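Local coordinates for regulator of nonsense transcripts 2 (Homo sapiens, PDB 4CEM), which takes part in nonsense-mediated mRNA decay, in which its MIF4G domains probably serve as helical scaffolds for protein interactions, at residues L80-V94 with F113-V127. Numbering follows the deposited sequence.
Sequences LNLSKYIAEAVASIV and FHQRYADFAPSLLQV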
ATOM      1  N   LEU A  80      -1.848   8.313 -29.515  1.00 39.06           N
ATOM      2  CA  LEU A  80      -1.971   9.712 -29.145  1.00 39.68           C
ATOM      3  C   LEU A  80      -0.614  10.381 -28.940  1.00 40.75           C
ATOM      4  O   LEU A  80       0.334   9.757 -28.475  1.00 40.03           O
ATOM      5  CB  LEU A  80      -2.759   9.834 -27.840  1.00 39.29           C
ATOM      6  CG  LEU A  80      -4.169   9.265 -27.747  1.00 38.47           C
ATOM      7  CD1 LEU A  80      -4.734   9.549 -26.370  1.00 39.61           C
ATOM      8  CD2 LEU A  80      -5.063   9.875 -28.808  1.00 41.13           C
ATOM      9  N   ASN A  81      -0.534  11.663 -29.280  1.00 43.19           N
ATOM     10  CA  ASN A  81       0.592  12.503 -28.879  1.00 43.21           C
ATOM     11  C   ASN A  81       0.169  13.266 -27.640  1.00 41.27           C
ATOM     12  O   ASN A  81      -0.530  14.267 -27.735  1.00 42.68           O
ATOM     13  CB  ASN A  81       0.996  13.475 -29.998  1.00 43.54           C
ATOM     14  CG  ASN A  81       2.197  14.332 -29.628  1.00 42.28           C
ATOM     15  OD1 ASN A  81       2.523  14.503 -28.455  1.00 41.50           O
ATOM     16  ND2 ASN A  81       2.867  14.864 -30.636  1.00 41.18           N
ATOM     17  N   LEU A  82       0.599  12.783 -26.480  1.00 40.83           N
ATOM     18  CA  LEU A  82       0.193  13.358 -25.196  1.00 39.20           C
ATOM     19  C   LEU A  82       1.203  14.387 -24.672  1.00 37.50           C
ATOM     20  O   LEU A  82       1.115  14.802 -23.518  1.00 36.18           O
ATOM     21  CB  LEU A  82      -0.034  12.231 -24.173  1.00 38.53           C
ATOM     22  CG  LEU A  82      -1.323  11.411 -24.353  1.00 37.88           C
ATOM     23  CD1 LEU A  82      -1.154   9.992 -23.837  1.00 37.58           C
ATOM     24  CD2 LEU A  82      -2.514  12.070 -23.668  1.00 36.94           C
ATOM     25  N   SER A  83       2.135  14.811 -25.531  1.00 38.37           N
ATOM     26  CA  SER A  83       3.173  15.782 -25.170  1.00 40.54           C
ATOM     27  C   SER A  83       2.671  16.989 -24.390  1.00 43.24           C
ATOM     28  O   SER A  83       3.340  17.432 -23.461  1.00 45.88           O
ATOM     29  CB  SER A  83       3.899  16.295 -26.411  1.00 40.51           C
ATOM     30  OG  SER A  83       4.834  15.346 -26.882  1.00 41.54           O
ATOM     31  N   LYS A  84       1.505  17.514 -24.771  1.00 45.16           N
ATOM     32  CA  LYS A  84       0.952  18.710 -24.145  1.00 44.85           C
ATOM     33  C   LYS A  84       0.033  18.428 -22.965  1.00 45.76           C
ATOM     34  O   LYS A  84      -0.382  19.367 -22.286  1.00 48.77           O
ATOM     35  CB  LYS A  84       0.184  19.535 -25.178  1.00 46.83           C
ATOM     36  CG  LYS A  84       1.049  20.132 -26.280  1.00 48.52           C
ATOM     37  CD  LYS A  84       0.178  20.845 -27.307  1.00 52.11           C
ATOM     38  CE  LYS A  84       0.843  20.944 -28.676  1.00 54.67           C
ATOM     39  NZ  LYS A  84       1.968  21.925 -28.710  1.00 56.05           N
ATOM     40  N   TYR A  85      -0.296  17.161 -22.707  1.00 44.96           N
ATOM     41  CA  TYR A  85      -1.357  16.839 -21.738  1.00 45.06           C
ATOM     42  C   TYR A  85      -0.866  16.074 -20.497  1.00 43.62           C
ATOM     43  O   TYR A  85      -1.663  15.469 -19.768  1.00 40.52           O
ATOM     44  CB  TYR A  85      -2.484  16.076 -22.438  1.00 47.11           C
ATOM     45  CG  TYR A  85      -2.994  16.760 -23.686  1.00 49.13           C
ATOM     46  CD1 TYR A  85      -2.292  16.663 -24.889  1.00 51.53           C
ATOM     47  CD2 TYR A  85      -4.175  17.509 -23.671  1.00 50.02           C
ATOM     48  CE1 TYR A  85      -2.748  17.287 -26.037  1.00 53.15           C
ATOM     49  CE2 TYR A  85      -4.640  18.142 -24.818  1.00 49.91           C
ATOM     50  CZ  TYR A  85      -3.919  18.023 -25.996  1.00 52.91           C
ATOM     51  OH  TYR A  85      -4.351  18.633 -27.148  1.00 56.86           O
ATOM     52  N   ILE A  86       0.436  16.148 -20.235  1.00 43.19           N
ATOM     53  CA  ILE A  86       1.036  15.451 -19.104  1.00 45.82           C
ATOM     54  C   ILE A  86       0.365  15.854 -17.798  1.00 47.14           C
ATOM     55  O   ILE A  86      -0.170  15.011 -17.081  1.00 49.71           O
ATOM     56  CB  ILE A  86       2.563  15.706 -19.003  1.00 46.83           C
ATOM     57  CG1 ILE A  86       3.304  15.116 -20.212  1.00 46.88           C
ATOM     58  CG2 ILE A  86       3.132  15.104 -17.727  1.00 47.04           C
ATOM     59  CD1 ILE A  86       3.183  13.613 -20.335  1.00 46.17           C
ATOM     60  N   ALA A  87       0.380  17.148 -17.501  1.00 49.61           N
ATOM     61  CA  ALA A  87      -0.141  17.654 -16.230  1.00 48.35           C
ATOM     62  C   ALA A  87      -1.567  17.189 -15.975  1.00 47.97           C
ATOM     63  O   ALA A  87      -1.907  16.835 -14.850  1.00 50.91           O
ATOM     64  CB  ALA A  87      -0.061  19.171 -16.188  1.00 46.59           C
ATOM     65  N   GLU A  88      -2.383  17.168 -17.026  1.00 48.44           N
ATOM     66  CA  GLU A  88      -3.788  16.749 -16.923  1.00 49.70           C
ATOM     67  C   GLU A  88      -3.887  15.242 -16.687  1.00 47.99           C
ATOM     68  O   GLU A  88      -4.633  14.790 -15.817  1.00 47.42           O
ATOM     69  CB  GLU A  88      -4.573  17.128 -18.190  1.00 52.65           C
ATOM     70  CG  GLU A  88      -4.590  18.619 -18.524  1.00 55.58           C
ATOM     71  CD  GLU A  88      -3.416  19.062 -19.397  1.00 60.40           C
ATOM     72  OE1 GLU A  88      -2.242  18.866 -18.999  1.00 60.67           O
ATOM     73  OE2 GLU A  88      -3.666  19.612 -20.493  1.00 67.21           O
ATOM     74  N   ALA A  89      -3.117  14.479 -17.461  1.00 46.99           N
ATOM     75  CA  ALA A  89      -3.066  13.023 -17.338  1.00 44.85           C
ATOM     76  C   ALA A  89      -2.564  12.604 -15.959  1.00 43.99           C
ATOM     77  O   ALA A  89      -3.111  11.697 -15.338  1.00 43.23           O
ATOM     78  CB  ALA A  89      -2.180  12.434 -18.423  1.00 44.40           C
ATOM     79  N   VAL A  90      -1.528  13.275 -15.476  1.00 43.94           N
ATOM     80  CA  VAL A  90      -1.021  13.023 -14.136  1.00 43.82           C
ATOM     81  C   VAL A  90      -2.119  13.246 -13.089  1.00 44.94           C
ATOM     82  O   VAL A  90      -2.284  12.442 -12.174  1.00 46.40           O
ATOM     83  CB  VAL A  90       0.204  13.909 -13.838  1.00 44.67           C
ATOM     84  CG1 VAL A  90       0.510  13.930 -12.351  1.00 45.28           C
ATOM     85  CG2 VAL A  90       1.409  13.421 -14.631  1.00 43.85           C
ATOM     86  N   ALA A  91      -2.886  14.324 -13.245  1.00 45.93           N
ATOM     87  CA  ALA A  91      -3.957  14.660 -12.300  1.00 43.57           C
ATOM     88  C   ALA A  91      -5.041  13.583 -12.250  1.00 42.18           C
ATOM     89  O   ALA A  91      -5.481  13.198 -11.170  1.00 42.08           O
ATOM     90  CB  ALA A  91      -4.565  16.012 -12.646  1.00 42.22           C
ATOM     91  N   SER A  92      -5.473  13.104 -13.415  1.00 41.73           N
ATOM     92  CA  SER A  92      -6.433  11.993 -13.489  1.00 41.74           C
ATOM     93  C   SER A  92      -5.907  10.764 -12.742  1.00 41.56           C
ATOM     94  O   SER A  92      -6.606  10.170 -11.933  1.00 43.24           O
ATOM     95  CB  SER A  92      -6.712  11.624 -14.946  1.00 41.96           C
ATOM     96  OG  SER A  92      -7.313  12.701 -15.643  1.00 42.56           O
ATOM     97  N   ILE A  93      -4.656  10.409 -13.012  1.00 42.54           N
ATOM     98  CA  ILE A  93      -4.005   9.252 -12.388  1.00 41.75           C
ATOM     99  C   ILE A  93      -3.958   9.370 -10.860  1.00 43.13           C
ATOM    100  O   ILE A  93      -4.256   8.410 -10.158  1.00 44.04           O
ATOM    101  CB  ILE A  93      -2.575   9.046 -12.952  1.00 40.20           C
ATOM    102  CG1 ILE A  93      -2.636   8.577 -14.411  1.00 38.40           C
ATOM    103  CG2 ILE A  93      -1.789   8.050 -12.114  1.00 39.52           C
ATOM    104  CD1 ILE A  93      -1.324   8.696 -15.151  1.00 36.87           C
ATOM    105  N   VAL A  94      -3.598  10.536 -10.337  1.00 43.67           N
ATOM    106  CA  VAL A  94      -3.508  10.697  -8.885  1.00 45.91           C
ATOM    107  C   VAL A  94      -4.881  10.674  -8.196  1.00 47.73           C
ATOM    108  O   VAL A  94      -5.017  10.134  -7.098  1.00 48.54           O
ATOM    109  CB  VAL A  94      -2.753  11.981  -8.498  1.00 45.43           C
ATOM    110  CG1 VAL A  94      -2.762  12.169  -6.987  1.00 43.84           C
ATOM    111  CG2 VAL A  94      -1.327  11.929  -9.024  1.00 44.69           C
ATOM    112  N   PHE A 113       3.809   5.969 -20.041  1.00 36.05           N
ATOM    113  CA  PHE A 113       3.991   7.428 -20.001  1.00 36.11           C
ATOM    114  C   PHE A 113       5.448   7.765 -19.746  1.00 34.96           C
ATOM    115  O   PHE A 113       6.075   8.487 -20.514  1.00 33.38           O
ATOM    116  CB  PHE A 113       3.136   8.064 -18.895  1.00 36.70           C
ATOM    117  CG  PHE A 113       1.780   8.526 -19.354  1.00 37.78           C
ATOM    118  CD1 PHE A 113       1.641   9.722 -20.053  1.00 38.50           C
ATOM    119  CD2 PHE A 113       0.643   7.780 -19.081  1.00 38.10           C
ATOM    120  CE1 PHE A 113       0.398  10.161 -20.472  1.00 38.30           C
ATOM    121  CE2 PHE A 113      -0.605   8.212 -19.500  1.00 38.85           C
ATOM    122  CZ  PHE A 113      -0.728   9.405 -20.196  1.00 39.31           C
ATOM    123  N   HIS A 114       5.976   7.221 -18.658  1.00 36.18           N
ATOM    124  CA  HIS A 114       7.353   7.475 -18.258  1.00 36.25           C
ATOM    125  C   HIS A 114       8.326   7.144 -19.342  1.00 36.40           C
ATOM    126  O   HIS A 114       9.253   7.900 -19.575  1.00 36.83           O
ATOM    127  CB  HIS A 114       7.692   6.676 -17.013  1.00 36.49           C
ATOM    128  CG  HIS A 114       9.146   6.758 -16.617  1.00 37.08           C
ATOM    129  ND1 HIS A 114       9.726   7.908 -16.239  1.00 36.51           N
ATOM    130  CD2 HIS A 114      10.134   5.774 -16.551  1.00 36.30           C
ATOM    131  CE1 HIS A 114      11.019   7.677 -15.948  1.00 38.13           C
ATOM    132  NE2 HIS A 114      11.264   6.367 -16.141  1.00 37.72           N
ATOM    133  N   GLN A 115       8.114   6.022 -20.028  1.00 37.48           N
ATOM    134  CA  GLN A 115       9.044   5.569 -21.068  1.00 38.00           C
ATOM    135  C   GLN A 115       8.956   6.408 -22.344  1.00 37.86           C
ATOM    136  O   GLN A 115       9.897   6.423 -23.142  1.00 39.36           O
ATOM    137  CB  GLN A 115       8.841   4.081 -21.390  1.00 38.00           C
ATOM    138  CG  GLN A 115       9.343   3.137 -20.302  1.00 39.65           C
ATOM    139  CD  GLN A 115       8.749   1.734 -20.400  1.00 40.71           C
ATOM    140  OE1 GLN A 115       8.642   1.169 -21.485  1.00 42.35           O
ATOM    141  NE2 GLN A 115       8.377   1.166 -19.262  1.00 40.83           N
ATOM    142  N   ARG A 116       7.838   7.098 -22.543  1.00 37.31           N
ATOM    143  CA  ARG A 116       7.676   7.942 -23.720  1.00 38.32           C
ATOM    144  C   ARG A 116       7.986   9.421 -23.458  1.00 37.21           C
ATOM    145  O   ARG A 116       8.554  10.075 -24.327  1.00 34.50           O
ATOM    146  CB  ARG A 116       6.269   7.800 -24.286  1.00 39.46           C
ATOM    147  CG  ARG A 116       6.114   8.413 -25.667  1.00 40.46           C
ATOM    148  CD  ARG A 116       4.871   7.896 -26.364  1.00 42.13           C
ATOM    149  NE  ARG A 116       5.081   6.590 -26.985  1.00 42.42           N
ATOM    150  CZ  ARG A 116       4.159   5.941 -27.697  1.00 44.61           C
ATOM    151  NH1 ARG A 116       2.947   6.464 -27.884  1.00 45.69           N
ATOM    152  NH2 ARG A 116       4.445   4.760 -28.228  1.00 45.75           N
ATOM    153  N   TYR A 117       7.630   9.919 -22.270  1.00 36.99           N
ATOM    154  CA  TYR A 117       7.680  11.352 -21.947  1.00 38.91           C
ATOM    155  C   TYR A 117       8.530  11.709 -20.720  1.00 38.36           C
ATOM    156  O   TYR A 117       8.194  11.346 -19.591  1.00 38.13           O
ATOM    157  CB  TYR A 117       6.263  11.866 -21.694  1.00 40.84           C
ATOM    158  CG  TYR A 117       5.287  11.563 -22.806  1.00 42.92           C
ATOM    159  CD1 TYR A 117       5.240  12.353 -23.952  1.00 43.69           C
ATOM    160  CD2 TYR A 117       4.394  10.506 -22.706  1.00 42.60           C
ATOM    161  CE1 TYR A 117       4.338  12.088 -24.969  1.00 43.49           C
ATOM    162  CE2 TYR A 117       3.490  10.239 -23.721  1.00 42.93           C
ATOM    163  CZ  TYR A 117       3.471  11.032 -24.846  1.00 42.26           C
ATOM    164  OH  TYR A 117       2.584  10.769 -25.852  1.00 43.14           O
ATOM    165  N   ALA A 118       9.601  12.468 -20.948  1.00 38.64           N
ATOM    166  CA  ALA A 118      10.477  12.955 -19.876  1.00 38.07           C
ATOM    167  C   ALA A 118       9.764  13.773 -18.800  1.00 38.83           C
ATOM    168  O   ALA A 118      10.168  13.744 -17.645  1.00 43.12           O
ATOM    169  CB  ALA A 118      11.627  13.758 -20.466  1.00 36.08           C
ATOM    170  N   ASP A 119       8.701  14.484 -19.163  1.00 41.21           N
ATOM    171  CA  ASP A 119       7.967  15.326 -18.205  1.00 41.76           C
ATOM    172  C   ASP A 119       7.113  14.563 -17.212  1.00 41.56           C
ATOM    173  O   ASP A 119       6.623  15.152 -16.245  1.00 42.70           O
ATOM    174  CB  ASP A 119       7.031  16.294 -18.939  1.00 43.22           C
ATOM    175  CG  ASP A 119       7.769  17.339 -19.717  1.00 44.75           C
ATOM    176  OD1 ASP A 119       9.014  17.362 -19.648  1.00 44.98           O
ATOM    177  OD2 ASP A 119       7.101  18.138 -20.410  1.00 50.09           O
ATOM    178  N   PHE A 120       6.906  13.273 -17.445  1.00 40.99           N
ATOM    179  CA  PHE A 120       5.928  12.530 -16.662  1.00 39.53           C
ATOM    180  C   PHE A 120       6.306  12.381 -15.195  1.00 37.68           C
ATOM    181  O   PHE A 120       5.540  12.773 -14.318  1.00 37.56           O
ATOM    182  CB  PHE A 120       5.680  11.150 -17.272  1.00 40.73           C
ATOM    183  CG  PHE A 120       4.553  10.401 -16.613  1.00 40.51           C
ATOM    184  CD1 PHE A 120       3.238  10.832 -16.762  1.00 39.97           C
ATOM    185  CD2 PHE A 120       4.802   9.279 -15.837  1.00 39.34           C
ATOM    186  CE1 PHE A 120       2.194  10.157 -16.156  1.00 39.74           C
ATOM    187  CE2 PHE A 120       3.759   8.601 -15.227  1.00 40.21           C
ATOM    188  CZ  PHE A 120       2.454   9.040 -15.386  1.00 40.23           C
ATOM    189  N   ALA A 121       7.478  11.812 -14.932  1.00 37.80           N
ATOM    190  CA  ALA A 121       7.867  11.461 -13.556  1.00 37.82           C
ATOM    191  C   ALA A 121       7.888  12.672 -12.624  1.00 36.58           C
ATOM    192  O   ALA A 121       7.298  12.616 -11.544  1.00 36.91           O
ATOM    193  CB  ALA A 121       9.210  10.735 -13.528  1.00 36.63           C
ATOM    194  N   PRO A 122       8.545  13.776 -13.042  1.00 36.81           N
ATOM    195  CA  PRO A 122       8.550  15.012 -12.230  1.00 37.10           C
ATOM    196  C   PRO A 122       7.148  15.565 -11.935  1.00 38.16           C
ATOM    197  O   PRO A 122       6.860  15.939 -10.795  1.00 37.80           O
ATOM    198  CB  PRO A 122       9.340  15.993 -13.092  1.00 36.65           C
ATOM    199  CG  PRO A 122      10.185  15.139 -13.976  1.00 36.51           C
ATOM    200  CD  PRO A 122       9.340  13.935 -14.273  1.00 36.93           C
ATOM    201  N   SER A 123       6.280  15.587 -12.945  1.00 40.48           N
ATOM    202  CA  SER A 123       4.877  15.975 -12.745  1.00 42.09           C
ATOM    203  C   SER A 123       4.139  15.042 -11.792  1.00 43.30           C
ATOM    204  O   SER A 123       3.461  15.510 -10.873  1.00 45.54           O
ATOM    205  CB  SER A 123       4.136  16.011 -14.076  1.00 43.41           C
ATOM    206  OG  SER A 123       4.950  16.599 -15.074  1.00 46.32           O
ATOM    207  N   LEU A 124       4.264  13.730 -12.009  1.00 42.97           N
ATOM    208  CA  LEU A 124       3.602  12.735 -11.143  1.00 41.47           C
ATOM    209  C   LEU A 124       4.030  12.927  -9.693  1.00 41.96           C
ATOM    210  O   LEU A 124       3.191  13.037  -8.791  1.00 42.20           O
ATOM    211  CB  LEU A 124       3.918  11.304 -11.600  1.00 41.05           C
ATOM    212  CG  LEU A 124       3.120  10.177 -10.928  1.00 40.73           C
ATOM    213  CD1 LEU A 124       1.656  10.236 -11.331  1.00 40.16           C
ATOM    214  CD2 LEU A 124       3.702   8.804 -11.247  1.00 40.14           C
ATOM    215  N   LEU A 125       5.341  12.985  -9.478  1.00 41.28           N
ATOM    216  CA  LEU A 125       5.888  13.220  -8.149  1.00 41.68           C
ATOM    217  C   LEU A 125       5.313  14.497  -7.571  1.00 44.29           C
ATOM    218  O   LEU A 125       4.730  14.484  -6.490  1.00 47.72           O
ATOM    219  CB  LEU A 125       7.411  13.329  -8.209  1.00 40.29           C
ATOM    220  CG  LEU A 125       8.135  13.687  -6.915  1.00 39.46           C
ATOM    221  CD1 LEU A 125       7.890  12.620  -5.862  1.00 37.18           C
ATOM    222  CD2 LEU A 125       9.626  13.874  -7.184  1.00 38.36           C
ATOM    223  N   GLN A 126       5.466  15.594  -8.305  1.00 46.03           N
ATOM    224  CA  GLN A 126       5.070  16.908  -7.803  1.00 48.62           C
ATOM    225  C   GLN A 126       3.584  16.931  -7.434  1.00 46.55           C
ATOM    226  O   GLN A 126       3.216  17.412  -6.365  1.00 46.75           O
ATOM    227  CB  GLN A 126       5.430  17.994  -8.823  1.00 51.13           C
ATOM    228  CG  GLN A 126       5.199  19.419  -8.344  1.00 54.93           C
ATOM    229  CD  GLN A 126       3.984  20.076  -8.990  1.00 59.88           C
ATOM    230  OE1 GLN A 126       3.187  20.774  -8.178  1.00 60.58           O
ATOM    231  NE2 GLN A 126       3.770  19.969 -10.205  1.00 63.04           N
ATOM    232  N   VAL A 127       2.749  16.343  -8.284  1.00 46.32           N
ATOM    233  CA  VAL A 127       1.305  16.304  -8.039  1.00 47.84           C
ATOM    234  C   VAL A 127       0.907  15.396  -6.873  1.00 49.89           C
ATOM    235  O   VAL A 127      -0.093  15.666  -6.203  1.00 54.48           O
ATOM    236  CB  VAL A 127       0.525  15.889  -9.302  1.00 47.35           C
ATOM    237  CG1 VAL A 127      -0.974  15.892  -9.031  1.00 47.19           C
ATOM    238  CG2 VAL A 127       0.850  16.827 -10.452  1.00 45.66           C
TER
HETATM  239  O   HOH W   1       1.382   8.393 -26.314  1.00 38.01           O
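Within the all-helical MIF4G domain, V90 of helix 86-95 fits as a knob into a hole formed by F120, S123, L124 and V127 of helix 120-137. The helix segments cross at -46°, their axes approaching to 9.2 Å. With CG1 anti to the backbone N (chi1 165°), the valine's two methyls part: V90 CG1 meets V127 CG2 at 3.5 Å, while V90 CG2 lies 3.7 Å from F120 CE1. I93 CD1 reaches the edge of the F120 ring in its plane, and F113 CB covers one face over the centre, so the F120 ring lies between I93 of helix 86-95 and F113 of helix 103-116. I86 splits similarly: I86 CG2 rests on S123 OG, and I86 CD1 lies 3.8 Å from Y117 CB. F113 receives L82 CD1 and A89 CB, and F77 of helix 70-79 meets its ring edge-to-face. Beyond this apolar seam, L82 N donates to Y117 OH (2.9 Å, 159° at the hydrogen). A water bound to that hydroxyl donates to L80 O and accepts from R116 NH1, whereas N81 OD1 takes the S83 N-H in an Asx turn. A phenylalanine in place of Y117 would probably leave the L82 amide without its acceptor and the water less firmly held. The contact thus joins a nonpolar helix interface to a polar end, where one phenol hydroxyl links residues 80-82 to the C-terminal end of helix 103-116 both directly and through water.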